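Local coordinates for USG-1 protein homolog (Pseudomonas aeruginosa, PDB 2HJS), which probably acts as an NAD- or NADP-dependent oxidoreductase of the aspartate-semialdehyde dehydrogenase family, although its true substrate is uncertain, at residues E137-L142 with A224-R229. Numbering follows the deposited sequence.
Sequences ELCEVL and ALLGER
Cys139, one helical turn before Leu142, faces the C-terminal end of helix 213-225 and the turn after it, its CA 7.2 Å from the CA of Leu226, the nearest such pair between 137-142 and 224-229. At this separation the side chains of the two segments touch directly, and all four that meet there are buried.

Cys139 stands at the middle. Its SG lies 3.8 Å from CG of Leu226 and 3.9 Å from CD1 of Leu225, so the sulfur rests between two consecutive leucines and touches both by van der Waals contact. With SG anti to the carbonyl carbon (chi1 -70°), the sulfur points outward from the helix, toward the two leucines. Leu226, after which the chain turns away at Gly227 with positive phi, reaches farther along the same helix: its CD1 comes within 3.9 Å of CD2 of Leu142, and the two side chains cross at about a right angle. This CD1 also lies 3.9 Å from SG of Cys139, hence one methyl of Leu226 bridges residues a turn apart. The two segments bury 188 Å² between them, and the contacts joining them are apolar.

Val114 of helix 112-115 touches both Cys139 and Leu226, adding to the apolar cluster, while Leu142 also packs on Leu154 and Leu311 of the six-stranded mixed sheet. Val141, whose CB points roughly opposite to that of Cys139 around the helix axis, packs on Leu311 and Ile313. Helix 133-145 is thus sandwiched between the mixed sheet containing strands 151-160 and 308-315 and the end of helix 213-225, a layered helix-on-sheet core consistent with the dimerisation domain of semialdehyde dehydrogenases.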
ATOM      1  N   GLU A 137      -0.191   2.140  16.496  1.00 50.81           N
ATOM      2  CA  GLU A 137      -0.211   3.396  15.728  1.00 50.86           C
ATOM      3  C   GLU A 137      -1.611   3.730  15.194  1.00 50.49           C
ATOM      4  O   GLU A 137      -2.038   4.877  15.226  1.00 50.62           O
ATOM      5  CB  GLU A 137       0.842   3.366  14.611  1.00 50.97           C
ATOM      6  CG  GLU A 137       2.252   3.189  15.179  1.00 52.53           C
ATOM      7  CD  GLU A 137       3.188   2.346  14.294  1.00 57.77           C
ATOM      8  OE1 GLU A 137       2.740   1.793  13.246  1.00 54.34           O
ATOM      9  OE2 GLU A 137       4.384   2.243  14.669  1.00 58.21           O
ATOM     10  N   LEU A 138      -2.330   2.723  14.713  1.00 49.91           N
ATOM     11  CA  LEU A 138      -3.725   2.911  14.359  1.00 49.13           C
ATOM     12  C   LEU A 138      -4.507   3.473  15.564  1.00 49.71           C
ATOM     13  O   LEU A 138      -5.183   4.504  15.445  1.00 49.03           O
ATOM     14  CB  LEU A 138      -4.359   1.592  13.925  1.00 48.33           C
ATOM     15  CG  LEU A 138      -5.806   1.679  13.415  1.00 49.56           C
ATOM     16  CD1 LEU A 138      -5.923   2.613  12.209  1.00 44.81           C
ATOM     17  CD2 LEU A 138      -6.368   0.283  13.068  1.00 48.42           C
ATOM     18  N   CYS A 139      -4.411   2.790  16.708  1.00 48.73           N
ATOM     19  CA  CYS A 139      -5.275   3.104  17.860  1.00 49.40           C
ATOM     20  C   CYS A 139      -4.931   4.429  18.483  1.00 48.71           C
ATOM     21  O   CYS A 139      -5.815   5.135  18.960  1.00 49.07           O
ATOM     22  CB  CYS A 139      -5.242   1.989  18.919  1.00 48.69           C
ATOM     23  SG  CYS A 139      -6.079   0.495  18.346  1.00 55.48           S
ATOM     24  N   GLU A 140      -3.651   4.768  18.462  1.00 47.88           N
ATOM     25  CA  GLU A 140      -3.214   6.037  18.986  1.00 49.19           C
ATOM     26  C   GLU A 140      -3.868   7.194  18.238  1.00 48.66           C
ATOM     27  O   GLU A 140      -4.176   8.214  18.834  1.00 48.70           O
ATOM     28  CB  GLU A 140      -1.685   6.157  18.886  1.00 48.84           C
ATOM     29  CG  GLU A 140      -1.163   7.565  19.094  1.00 50.28           C
ATOM     30  CD  GLU A 140       0.343   7.661  18.884  1.00 51.26           C
ATOM     31  OE1 GLU A 140       0.888   6.802  18.143  1.00 52.15           O
ATOM     32  OE2 GLU A 140       0.978   8.591  19.459  1.00 49.49           O
ATOM     33  N   VAL A 141      -4.053   7.030  16.930  1.00 48.81           N
ATOM     34  CA  VAL A 141      -4.627   8.071  16.094  1.00 48.86           C
ATOM     35  C   VAL A 141      -6.155   8.061  16.185  1.00 49.69           C
ATOM     36  O   VAL A 141      -6.775   9.112  16.262  1.00 50.18           O
ATOM     37  CB  VAL A 141      -4.161   7.908  14.622  1.00 48.91           C
ATOM     38  CG1 VAL A 141      -4.959   8.841  13.676  1.00 47.38           C
ATOM     39  CG2 VAL A 141      -2.652   8.164  14.533  1.00 47.71           C
ATOM     40  N   LEU A 142      -6.752   6.878  16.198  1.00 49.75           N
ATOM     41  CA  LEU A 142      -8.212   6.748  16.262  1.00 51.34           C
ATOM     42  C   LEU A 142      -8.838   7.124  17.601  1.00 51.63           C
ATOM     43  O   LEU A 142      -9.922   7.714  17.628  1.00 51.95           O
ATOM     44  CB  LEU A 142      -8.616   5.321  15.959  1.00 51.20           C
ATOM     45  CG  LEU A 142      -9.051   5.005  14.541  1.00 56.11           C
ATOM     46  CD1 LEU A 142      -8.259   5.758  13.482  1.00 57.77           C
ATOM     47  CD2 LEU A 142      -8.928   3.500  14.368  1.00 59.34           C
ATOM     48  N   ALA A 224      -9.673  -5.417  21.232  1.00 55.88           N
ATOM     49  CA  ALA A 224      -9.455  -5.366  22.690  1.00 56.49           C
ATOM     50  C   ALA A 224      -9.260  -3.934  23.155  1.00 57.31           C
ATOM     51  O   ALA A 224      -9.793  -3.560  24.175  1.00 58.41           O
ATOM     52  CB  ALA A 224      -8.308  -6.245  23.142  1.00 55.20           C
ATOM     53  N   LEU A 225      -8.537  -3.134  22.382  1.00 58.44           N
ATOM     54  CA  LEU A 225      -8.187  -1.761  22.768  1.00 59.40           C
ATOM     55  C   LEU A 225      -9.303  -0.742  22.564  1.00 60.95           C
ATOM     56  O   LEU A 225      -9.511   0.116  23.416  1.00 60.70           O
ATOM     57  CB  LEU A 225      -6.946  -1.288  21.994  1.00 58.39           C
ATOM     58  CG  LEU A 225      -5.592  -1.910  22.353  1.00 58.02           C
ATOM     59  CD1 LEU A 225      -4.621  -1.836  21.169  1.00 55.72           C
ATOM     60  CD2 LEU A 225      -5.000  -1.249  23.593  1.00 54.49           C
ATOM     61  N   LEU A 226      -9.979  -0.800  21.415  1.00 62.43           N
ATOM     62  CA  LEU A 226     -10.990   0.191  21.074  1.00 64.82           C
ATOM     63  C   LEU A 226     -12.364  -0.351  21.375  1.00 67.29           C
ATOM     64  O   LEU A 226     -13.276   0.407  21.683  1.00 68.39           O
ATOM     65  CB  LEU A 226     -10.914   0.612  19.599  1.00 64.00           C
ATOM     66  CG  LEU A 226      -9.655   1.369  19.159  1.00 62.93           C
ATOM     67  CD1 LEU A 226      -9.741   1.695  17.697  1.00 61.48           C
ATOM     68  CD2 LEU A 226      -9.428   2.633  19.972  1.00 61.21           C
ATOM     69  N   GLY A 227     -12.510  -1.665  21.284  1.00 69.32           N
ATOM     70  CA  GLY A 227     -13.727  -2.321  21.690  1.00 71.35           C
ATOM     71  C   GLY A 227     -14.882  -1.983  20.783  1.00 73.02           C
ATOM     72  O   GLY A 227     -14.809  -2.144  19.559  1.00 72.44           O
ATOM     73  N   GLU A 228     -15.930  -1.464  21.414  1.00 74.54           N
ATOM     74  CA  GLU A 228     -17.220  -1.279  20.778  1.00 76.17           C
ATOM     75  C   GLU A 228     -17.332   0.038  20.028  1.00 76.27           C
ATOM     76  O   GLU A 228     -18.200   0.175  19.158  1.00 77.01           O
ATOM     77  CB  GLU A 228     -18.336  -1.407  21.824  1.00 76.85           C
ATOM     78  CG  GLU A 228     -19.604  -2.034  21.276  1.00 79.92           C
ATOM     79  CD  GLU A 228     -19.338  -3.368  20.605  1.00 83.74           C
ATOM     80  OE1 GLU A 228     -19.300  -3.400  19.349  1.00 85.00           O
ATOM     81  OE2 GLU A 228     -19.149  -4.372  21.336  1.00 84.70           O
ATOM     82  N   ARG A 229     -16.443   0.986  20.333  1.00 76.18           N
ATOM     83  CA  ARG A 229     -16.470   2.309  19.685  1.00 75.98           C
ATOM     84  C   ARG A 229     -16.125   2.325  18.199  1.00 75.16           C
ATOM     85  O   ARG A 229     -16.131   3.388  17.570  1.00 76.13           O
ATOM     86  CB  ARG A 229     -15.654   3.349  20.463  1.00 76.40           C
ATOM     87  CG  ARG A 229     -14.494   2.786  21.225  1.00 78.16           C
ATOM     88  CD  ARG A 229     -14.337   3.444  22.591  1.00 81.53           C
ATOM     89  NE  ARG A 229     -13.831   4.808  22.487  1.00 83.43           N
ATOM     90  CZ  ARG A 229     -12.597   5.183  22.819  1.00 85.14           C
ATOM     91  NH1 ARG A 229     -11.727   4.294  23.308  1.00 84.77           N
ATOM     92  NH2 ARG A 229     -12.241   6.459  22.672  1.00 85.65           N
TER